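Long-range contacts in SAM dependent methyltransferase (Aquifex aeolicus, PDB 3DH0), which binds S-adenosylmethionine in a Rossmann-like fold and probably transfers its methyl group to an acceptor substrate: residues E96-I100 and L119-F125; E27-K31 and Y54-M58; V75-W79 and E91-S95. All blocks are in the same frame, centred on the assembly; numbering follows the deposited sequence.

Interaction 1. Residues E96-I100 and L119-F125; sequences EENKI and LSEPLKF. With SAM (S-adenosylmethionine), chain C.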
loop_
_atom_site.group_PDB
_atom_site.type_symbol
_atom_site.label_atom_id
_atom_site.label_comp_id
_atom_site.label_asym_id
_atom_site.label_seq_id
_atom_site.Cartn_x
_atom_site.Cartn_y
_atom_site.Cartn_z
ATOM N N GLU A 96 0.583 10.253 10.167
ATOM C CA GLU A 96 1.739 11.098 10.424
ATOM C C GLU A 96 2.905 10.294 9.874
ATOM O O GLU A 96 2.849 9.076 9.839
ATOM C CB GLU A 96 1.903 11.318 11.926
ATOM C CG GLU A 96 2.301 12.722 12.319
ATOM C CD GLU A 96 1.262 13.760 11.939
ATOM O OE1 GLU A 96 0.052 13.470 12.029
ATOM O OE2 GLU A 96 1.659 14.881 11.561
ATOM N N GLU A 97 3.964 10.970 9.459
ATOM C CA GLU A 97 5.112 10.299 8.866
ATOM C C GLU A 97 5.501 8.932 9.421
ATOM O O GLU A 97 5.519 7.952 8.681
ATOM C CB GLU A 97 6.319 11.234 8.873
ATOM C CG GLU A 97 7.490 10.771 8.005
ATOM C CD GLU A 97 7.116 10.525 6.551
ATOM O OE1 GLU A 97 6.349 11.325 5.971
ATOM O OE2 GLU A 97 7.608 9.529 5.979
ATOM N N ASN A 98 5.812 8.832 10.705
ATOM C CA ASN A 98 6.203 7.527 11.232
ATOM C C ASN A 98 5.339 7.030 12.369
ATOM O O ASN A 98 5.797 6.258 13.217
ATOM C CB ASN A 98 7.663 7.551 11.681
ATOM C CG ASN A 98 8.599 7.980 10.576
ATOM O OD1 ASN A 98 9.078 9.110 10.559
ATOM N ND2 ASN A 98 8.854 7.077 9.633
ATOM N N LYS A 99 4.086 7.473 12.371
ATOM C CA LYS A 99 3.145 7.088 13.408
ATOM C C LYS A 99 1.794 6.700 12.816
ATOM O O LYS A 99 1.152 7.511 12.143
ATOM C CB LYS A 99 2.921 8.242 14.380
ATOM C CG LYS A 99 4.156 8.902 14.910
ATOM C CD LYS A 99 3.746 9.831 16.051
ATOM C CE LYS A 99 4.808 10.860 16.406
ATOM N NZ LYS A 99 4.814 11.976 15.425
ATOM N N ILE A 100 1.354 5.476 13.087
ATOM C CA ILE A 100 0.066 5.004 12.592
ATOM C C ILE A 100 -0.912 5.055 13.766
ATOM O O ILE A 100 -0.673 4.477 14.816
ATOM C CB ILE A 100 0.190 3.570 12.033
ATOM C CG1 ILE A 100 1.272 3.546 10.951
ATOM C CG2 ILE A 100 -1.141 3.112 11.450
ATOM C CD1 ILE A 100 1.818 2.181 10.638
ATOM N N LEU A 119 8.604 7.339 1.483
ATOM C CA LEU A 119 8.817 7.423 2.922
ATOM C C LEU A 119 10.069 8.206 3.333
ATOM O O LEU A 119 11.179 7.877 2.907
ATOM C CB LEU A 119 8.902 6.008 3.502
ATOM C CG LEU A 119 7.710 5.076 3.256
ATOM C CD1 LEU A 119 8.024 3.660 3.722
ATOM C CD2 LEU A 119 6.500 5.630 3.983
ATOM N N SER A 120 9.897 9.233 4.165
ATOM C CA SER A 120 11.036 10.017 4.647
ATOM C C SER A 120 12.051 9.103 5.342
ATOM O O SER A 120 13.222 9.058 4.975
ATOM C CB SER A 120 10.573 11.089 5.635
ATOM O OG SER A 120 9.847 12.117 4.979
ATOM N N GLU A 121 11.601 8.373 6.352
ATOM C CA GLU A 121 12.493 7.481 7.070
ATOM C C GLU A 121 11.958 6.057 7.103
ATOM O O GLU A 121 11.317 5.627 8.068
ATOM C CB GLU A 121 12.712 8.018 8.476
ATOM C CG GLU A 121 13.397 9.379 8.462
ATOM C CD GLU A 121 13.058 10.224 9.673
ATOM O OE1 GLU A 121 11.875 10.638 9.799
ATOM O OE2 GLU A 121 13.978 10.463 10.495
ATOM N N PRO A 122 12.227 5.300 6.028
ATOM C CA PRO A 122 11.807 3.907 5.850
ATOM C C PRO A 122 11.886 3.007 7.087
ATOM O O PRO A 122 10.871 2.704 7.711
ATOM C CB PRO A 122 12.724 3.415 4.730
ATOM C CG PRO A 122 12.883 4.618 3.886
ATOM C CD PRO A 122 13.040 5.753 4.884
ATOM N N LEU A 123 13.093 2.576 7.430
ATOM C CA LEU A 123 13.299 1.665 8.548
ATOM C C LEU A 123 12.668 2.077 9.889
ATOM O O LEU A 123 12.455 1.246 10.776
ATOM C CB LEU A 123 14.801 1.378 8.701
ATOM C CG LEU A 123 15.786 2.541 8.849
ATOM C CD1 LEU A 123 17.203 1.980 8.683
ATOM C CD2 LEU A 123 15.519 3.658 7.817
ATOM N N LYS A 124 12.355 3.358 10.017
ATOM C CA LYS A 124 11.740 3.884 11.227
ATOM C C LYS A 124 10.240 3.718 11.061
ATOM O O LYS A 124 9.512 3.533 12.031
ATOM C CB LYS A 124 12.108 5.364 11.392
ATOM C CG LYS A 124 11.606 6.030 12.656
ATOM C CD LYS A 124 12.144 7.465 12.775
ATOM C CE LYS A 124 13.678 7.498 12.877
ATOM N NZ LYS A 124 14.256 8.879 12.912
ATOM N N PHE A 125 9.784 3.797 9.815
ATOM C CA PHE A 125 8.371 3.629 9.510
ATOM C C PHE A 125 8.062 2.145 9.636
ATOM O O PHE A 125 7.008 1.746 10.142
ATOM C CB PHE A 125 8.079 4.109 8.096
ATOM C CG PHE A 125 6.664 3.889 7.673
ATOM C CD1 PHE A 125 6.289 2.705 7.055
ATOM C CD2 PHE A 125 5.692 4.850 7.934
ATOM C CE1 PHE A 125 4.965 2.482 6.700
ATOM C CE2 PHE A 125 4.366 4.637 7.585
ATOM C CZ PHE A 125 3.997 3.455 6.968
HETATM N N SAM C . -1.330 4.110 -3.682
HETATM C CA SAM C . -2.154 5.162 -4.352
HETATM C C SAM C . -2.903 4.579 -5.528
HETATM O O SAM C . -2.754 3.385 -5.788
HETATM O OXT SAM C . -3.646 5.395 -6.165
HETATM C CB SAM C . -1.252 6.295 -4.831
HETATM C CG SAM C . -0.292 6.633 -3.764
HETATM S SD SAM C . 0.938 7.944 -4.009
HETATM C CE SAM C . 2.058 7.210 -5.202
HETATM C "C5'" SAM C . 1.762 7.883 -2.488
HETATM C "C4'" SAM C . 1.014 8.470 -1.309
HETATM O "O4'" SAM C . 1.863 8.226 -0.193
HETATM C "C3'" SAM C . 0.941 10.009 -1.340
HETATM O "O3'" SAM C . -0.469 10.312 -1.540
HETATM C "C2'" SAM C . 1.348 10.480 0.042
HETATM O "O2'" SAM C . 0.582 11.478 0.682
HETATM C "C1'" SAM C . 1.519 9.118 0.785
HETATM N N9 SAM C . 2.566 9.028 1.784
HETATM C C8 SAM C . 3.879 9.452 1.747
HETATM N N7 SAM C . 4.535 9.181 2.832
HETATM C C5 SAM C . 3.604 8.538 3.647
HETATM C C6 SAM C . 3.686 7.982 4.956
HETATM N N6 SAM C . 4.828 8.019 5.677
HETATM N N1 SAM C . 2.550 7.392 5.495
HETATM C C2 SAM C . 1.426 7.379 4.739
HETATM N N3 SAM C . 1.249 7.867 3.507
HETATM C C4 SAM C . 2.384 8.436 3.012
HETATM O O HOH W 1 8.934 7.455 6.926
#
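Glu-97 grips the backbone of Ser-120 with its carboxylate. OE2 of Glu-97 accepts the N-H of Ser-120 at 2.9 Å, and the donor stands 47° out of the carboxylate plane. The Glu-97 chain bends at chi2 (56°), which turns the carboxylate back to that N-H. Its OE1 is held by a salt bridge to Lys-6.

The tight part is the side next to the bound S-adenosylmethionine. The Glu-97 carbonyl O sits in plane at the edge of the Phe-125 ring, 3.2 Å from Phe-125 CD2. The same O accepts a hydrogen bond from SAM N6 at 3.1 Å, and Glu-97 OE2 takes a weak second one. Leu-119 CD2 lies over the centre of one face of the Phe-125 ring and also touches SAM N6, at 3.4 Å. This is the adenine end of the cofactor pocket in a Rossmann-like methyltransferase, where loops after the parallel strands close round the base.

The outer side is looser, held by weak bonds and one water. Asn-98 ND2 reaches Glu-121 O at 3.3 Å in a weak bond. Water 1 donates to Glu-97 OE2 and accepts from Glu-121 N, with a weak bond from Asn-98 ND2. Glu-121 is the N-cap residue of helix 122-132. The Glu-121 and Asn-98 side chains cross at about a right angle, their carboxylate and amide planes 69° apart. Lys-124 NZ pairs with Glu-121 OE2 at 2.9 Å.

Interaction 2. Residues E27-K31 and Y54-M58; sequences EKVLK and YLSKM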
loop_
_atom_site.group_PDB
_atom_site.type_symbol
_atom_site.label_atom_id
_atom_site.label_comp_id
_atom_site.label_asym_id
_atom_site.label_seq_id
_atom_site.Cartn_x
_atom_site.Cartn_y
_atom_site.Cartn_z
ATOM N N GLU A 27 -7.299 -7.175 -8.138
ATOM C CA GLU A 27 -7.602 -8.345 -7.322
ATOM C C GLU A 27 -6.836 -9.601 -7.658
ATOM O O GLU A 27 -6.719 -10.504 -6.821
ATOM C CB GLU A 27 -9.101 -8.650 -7.257
ATOM C CG GLU A 27 -9.927 -8.471 -8.493
ATOM C CD GLU A 27 -11.416 -8.693 -8.176
ATOM O OE1 GLU A 27 -11.749 -9.785 -7.663
ATOM O OE2 GLU A 27 -12.244 -7.782 -8.421
ATOM N N LYS A 28 -6.294 -9.661 -8.866
ATOM C CA LYS A 28 -5.515 -10.824 -9.234
ATOM C C LYS A 28 -4.283 -10.802 -8.351
ATOM O O LYS A 28 -3.961 -11.776 -7.675
ATOM C CB LYS A 28 -5.114 -10.771 -10.712
ATOM C CG LYS A 28 -4.263 -11.960 -11.138
ATOM C CD LYS A 28 -4.233 -12.168 -12.640
ATOM C CE LYS A 28 -3.493 -13.466 -12.975
ATOM N NZ LYS A 28 -3.245 -13.644 -14.433
ATOM N N VAL A 29 -3.606 -9.663 -8.345
ATOM C CA VAL A 29 -2.401 -9.495 -7.546
ATOM C C VAL A 29 -2.632 -9.692 -6.048
ATOM O O VAL A 29 -1.865 -10.395 -5.395
ATOM C CB VAL A 29 -1.780 -8.107 -7.794
ATOM C CG1 VAL A 29 -0.581 -7.887 -6.874
ATOM C CG2 VAL A 29 -1.345 -8.002 -9.238
ATOM N N LEU A 30 -3.686 -9.085 -5.510
ATOM C CA LEU A 30 -3.986 -9.201 -4.081
ATOM C C LEU A 30 -4.250 -10.636 -3.653
ATOM O O LEU A 30 -3.688 -11.119 -2.664
ATOM C CB LEU A 30 -5.211 -8.361 -3.713
ATOM C CG LEU A 30 -5.148 -6.838 -3.764
ATOM C CD1 LEU A 30 -6.564 -6.281 -3.780
ATOM C CD2 LEU A 30 -4.364 -6.315 -2.582
ATOM N N LYS A 31 -5.131 -11.298 -4.398
ATOM C CA LYS A 31 -5.517 -12.676 -4.123
ATOM C C LYS A 31 -4.290 -13.560 -4.129
ATOM O O LYS A 31 -4.172 -14.491 -3.338
ATOM C CB LYS A 31 -6.506 -13.169 -5.182
ATOM C CG LYS A 31 -7.106 -14.534 -4.896
ATOM C CD LYS A 31 -6.283 -15.669 -5.467
ATOM C CE LYS A 31 -6.976 -17.019 -5.199
ATOM N NZ LYS A 31 -8.415 -17.027 -5.671
ATOM N N TYR A 54 -11.160 -2.340 -4.254
ATOM C CA TYR A 54 -10.647 -3.691 -4.364
ATOM C C TYR A 54 -10.447 -4.337 -3.024
ATOM O O TYR A 54 -11.049 -5.352 -2.725
ATOM C CB TYR A 54 -9.345 -3.661 -5.150
ATOM C CG TYR A 54 -9.569 -3.156 -6.545
ATOM C CD1 TYR A 54 -10.162 -3.972 -7.503
ATOM C CD2 TYR A 54 -9.301 -1.824 -6.881
ATOM C CE1 TYR A 54 -10.495 -3.491 -8.751
ATOM C CE2 TYR A 54 -9.637 -1.327 -8.142
ATOM C CZ TYR A 54 -10.241 -2.179 -9.070
ATOM O OH TYR A 54 -10.625 -1.711 -10.303
ATOM N N LEU A 55 -9.583 -3.737 -2.222
ATOM C CA LEU A 55 -9.310 -4.214 -0.875
ATOM C C LEU A 55 -10.631 -4.405 -0.125
ATOM O O LEU A 55 -10.836 -5.394 0.572
ATOM C CB LEU A 55 -8.455 -3.179 -0.152
ATOM C CG LEU A 55 -7.096 -2.884 -0.786
ATOM C CD1 LEU A 55 -6.501 -1.631 -0.162
ATOM C CD2 LEU A 55 -6.175 -4.089 -0.611
ATOM N N SER A 56 -11.521 -3.438 -0.278
ATOM C CA SER A 56 -12.816 -3.485 0.367
ATOM C C SER A 56 -13.556 -4.766 -0.015
ATOM O O SER A 56 -14.025 -5.521 0.845
ATOM C CB SER A 56 -13.634 -2.262 -0.054
ATOM O OG SER A 56 -14.859 -2.190 0.638
ATOM N N LYS A 57 -13.655 -5.003 -1.317
ATOM C CA LYS A 57 -14.355 -6.166 -1.809
ATOM C C LYS A 57 -13.770 -7.466 -1.288
ATOM O O LYS A 57 -14.509 -8.351 -0.852
ATOM C CB LYS A 57 -14.337 -6.190 -3.334
ATOM C CG LYS A 57 -15.099 -7.371 -3.922
ATOM C CD LYS A 57 -14.742 -7.628 -5.378
ATOM C CE LYS A 57 -15.502 -8.837 -5.925
ATOM N NZ LYS A 57 -15.033 -9.257 -7.295
ATOM N N MET A 58 -12.443 -7.572 -1.329
ATOM C CA MET A 58 -11.747 -8.783 -0.912
ATOM C C MET A 58 -11.778 -9.188 0.546
ATOM O O MET A 58 -11.531 -10.340 0.850
ATOM C CB MET A 58 -10.294 -8.746 -1.376
ATOM C CG MET A 58 -10.112 -9.198 -2.823
ATOM S SD MET A 58 -8.423 -9.708 -3.187
ATOM C CE MET A 58 -8.324 -11.220 -2.236
#
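Leu-30 and Met-58 carry the apolar part of this contact. Met-58 SD packs on Leu-30 CB at 3.5 Å. The thioether bends at chi3 (69°), which lays the terminal methyl along the backbone of the first helix. Met-58 CE then rests 3.7 Å from Lys-31 CA. Lys-31 adds its CB to this patch; its amino group lies apart from the second helix. Leu-30 points at the second helix and forks there. Its CD2 meets Leu-55 CD2 at 3.5 Å, and the two leucine side chains cross at about a right angle. The other branch, CD1, touches Tyr-54 CB at 4.1 Å and also comes close to Met-58 SD. Leu-30 and Leu-55 are buried. Tyr-54 also touches Leu-21, and Met-58 touches Leu-35.

The two helices flank the first strand of the sheet, 40-43, in the sequence: helix 26-33 precedes it and helix 52-59 follows it. The axes of the two short segments make an angle of 52° and come within 10.5 Å. In the Rossmann-like fold such helices form a layer over the parallel sheet.

The charged part is a salt bridge on the outer side. The Glu-27 chain is extended beyond CG and reaches toward the second helix. Lys-57 is also extended and brings NZ to 3.3 Å from both OE1 and OE2 of Glu-27. Both hydrogen bonds are weak. With an alanine in place of Glu-27 the carboxylate is gone, and the Lys-57 amino group would probably lose its mate across the contact and be set free to turn into solvent. Lys-57 CD lies beside the same carboxylate, 3.9 Å from Glu-27 OE2.

Interaction 3. Residues V75-W79 and E91-S95; sequences VNYAW and EVLKS
Helix 72-85 and strand 90-94 belong to the beta-alpha-beta unit that starts with strand 64-69, and here Val-75, Ala-78 and Trp-79 of the helix pack on Val-92 of the strand. The short helix and strand segments run nearly antiparallel, at 172°, with their axes 8.1 Å apart.

Val-92 is the centre of the contact. It points at the helix and splits its two methyls between neighbouring turns. Its CG1, anti to the backbone N (chi1 -177°), meets Val-75 CG1 at 3.7 Å, and the two valine side chains lie alongside, pointing opposite ways. Val-92 CG2 goes to the tryptophan instead. It lies in the ring plane, at the edge, 3.6 Å from Trp-79 CE3. Ala-78 CB adds a looser contact, 4.3 Å from Val-92 CG1.

The second methyl of Val-75 meets Lys-94. Val-75 CG2 lies 3.9 Å from Lys-94 CA and 4.0 Å from Lys-94 CD. The bends of the lysine chain at chi2 and chi4 bring Lys-94 NZ back to the main chain, where it donates to Ser-95 O at 2.6 Å. It also bonds to Val-70 O. Ser-95 touches the bound S-adenosylmethionine, and Val-75 touches Asp-69, which binds the cofactor. Leu-93 points away from the helix and touches Ile-68 of the neighbouring strand 64-69.

A helix laid against the strand that follows it is typical of the beta-alpha-beta crossover of the Rossmann-like fold.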
loop_
_atom_site.group_PDB
_atom_site.type_symbol
_atom_site.label_atom_id
_atom_site.label_comp_id
_atom_site.label_asym_id
_atom_site.label_seq_id
_atom_site.Cartn_x
_atom_site.Cartn_y
_atom_site.Cartn_z
ATOM N N VAL A 75 -6.526 12.458 2.241
ATOM C CA VAL A 75 -7.432 11.817 3.175
ATOM C C VAL A 75 -8.888 12.173 2.862
ATOM O O VAL A 75 -9.744 11.297 2.745
ATOM C CB VAL A 75 -7.101 12.219 4.628
ATOM C CG1 VAL A 75 -8.095 11.595 5.579
ATOM C CG2 VAL A 75 -5.683 11.789 4.978
ATOM N N ASN A 76 -9.174 13.456 2.703
ATOM C CA ASN A 76 -10.546 13.844 2.434
ATOM C C ASN A 76 -11.058 13.406 1.070
ATOM O O ASN A 76 -12.244 13.170 0.894
ATOM C CB ASN A 76 -10.716 15.351 2.636
ATOM C CG ASN A 76 -10.517 15.771 4.095
ATOM O OD1 ASN A 76 -11.073 15.161 5.015
ATOM N ND2 ASN A 76 -9.721 16.817 4.307
ATOM N N TYR A 77 -10.157 13.275 0.110
ATOM C CA TYR A 77 -10.543 12.853 -1.222
ATOM C C TYR A 77 -10.940 11.382 -1.183
ATOM O O TYR A 77 -11.977 10.995 -1.729
ATOM C CB TYR A 77 -9.378 13.037 -2.189
ATOM C CG TYR A 77 -9.746 12.783 -3.626
ATOM C CD1 TYR A 77 -10.151 13.825 -4.461
ATOM C CD2 TYR A 77 -9.684 11.495 -4.164
ATOM C CE1 TYR A 77 -10.478 13.592 -5.789
ATOM C CE2 TYR A 77 -10.011 11.257 -5.490
ATOM C CZ TYR A 77 -10.403 12.308 -6.294
ATOM O OH TYR A 77 -10.715 12.069 -7.605
ATOM N N ALA A 78 -10.104 10.568 -0.542
ATOM C CA ALA A 78 -10.359 9.135 -0.416
ATOM C C ALA A 78 -11.627 8.878 0.387
ATOM O O ALA A 78 -12.373 7.953 0.108
ATOM C CB ALA A 78 -9.177 8.449 0.258
ATOM N N TRP A 79 -11.863 9.708 1.389
ATOM C CA TRP A 79 -13.042 9.569 2.212
ATOM C C TRP A 79 -14.294 9.784 1.367
ATOM O O TRP A 79 -15.195 8.950 1.377
ATOM C CB TRP A 79 -12.992 10.580 3.355
ATOM C CG TRP A 79 -14.185 10.539 4.228
ATOM C CD1 TRP A 79 -15.014 11.571 4.520
ATOM C CD2 TRP A 79 -14.712 9.393 4.895
ATOM N NE1 TRP A 79 -16.036 11.140 5.328
ATOM C CE2 TRP A 79 -15.872 9.804 5.573
ATOM C CE3 TRP A 79 -14.315 8.053 4.982
ATOM C CZ2 TRP A 79 -16.647 8.925 6.329
ATOM C CZ3 TRP A 79 -15.086 7.172 5.735
ATOM C CH2 TRP A 79 -16.238 7.612 6.397
ATOM N N GLU A 91 -12.239 2.458 6.639
ATOM C CA GLU A 91 -12.014 3.533 7.582
ATOM C C GLU A 91 -10.803 4.357 7.095
ATOM O O GLU A 91 -9.673 3.880 7.089
ATOM C CB GLU A 91 -11.769 2.914 8.964
ATOM C CG GLU A 91 -12.094 3.794 10.139
ATOM C CD GLU A 91 -13.567 4.140 10.248
ATOM O OE1 GLU A 91 -14.396 3.247 10.489
ATOM O OE2 GLU A 91 -13.901 5.322 10.097
ATOM N N VAL A 92 -11.059 5.588 6.663
ATOM C CA VAL A 92 -10.005 6.478 6.167
ATOM C C VAL A 92 -9.431 7.348 7.281
ATOM O O VAL A 92 -10.159 8.090 7.926
ATOM C CB VAL A 92 -10.535 7.402 5.054
ATOM C CG1 VAL A 92 -9.405 8.257 4.510
ATOM C CG2 VAL A 92 -11.168 6.568 3.950
ATOM N N LEU A 93 -8.122 7.267 7.490
ATOM C CA LEU A 93 -7.480 8.021 8.560
ATOM C C LEU A 93 -6.297 8.920 8.165
ATOM O O LEU A 93 -5.559 8.644 7.216
ATOM C CB LEU A 93 -7.013 7.049 9.655
ATOM C CG LEU A 93 -8.009 6.043 10.254
ATOM C CD1 LEU A 93 -7.302 5.146 11.256
ATOM C CD2 LEU A 93 -9.150 6.772 10.924
ATOM N N LYS A 94 -6.133 9.995 8.935
ATOM C CA LYS A 94 -5.052 10.959 8.757
ATOM C C LYS A 94 -3.804 10.440 9.472
ATOM O O LYS A 94 -3.772 10.333 10.697
ATOM C CB LYS A 94 -5.473 12.308 9.331
ATOM C CG LYS A 94 -4.372 13.340 9.374
ATOM C CD LYS A 94 -3.906 13.712 7.997
ATOM C CE LYS A 94 -2.731 14.669 8.071
ATOM N NZ LYS A 94 -1.515 14.064 8.711
ATOM N N SER A 95 -2.777 10.119 8.696
ATOM C CA SER A 95 -1.527 9.585 9.226
ATOM C C SER A 95 -0.419 10.624 9.384
ATOM O O SER A 95 -0.472 11.720 8.823
ATOM C CB SER A 95 -1.046 8.445 8.314
ATOM O OG SER A 95 0.339 8.170 8.457
#

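The three contacts lie in different parts of one Rossmann-like fold. Interaction 3 is a surface contact at an outermost strand of the sheet and is wholly apolar across its segments. Interaction 2 joins two helices and is partly buried, with leucines inside and a salt bridge outside. Interaction 1 is also partly buried, but it joins a loop to the first turn of helix 122-132 and the residues before it, at the cofactor, and relies on polar atoms and a water. It shares no helix or strand with interaction 2; their centres are about 25 Å apart, on opposite sides of the chain's centre. Interactions 1 and 3 are linked directly, since segment 91-95 runs straight into 96-100.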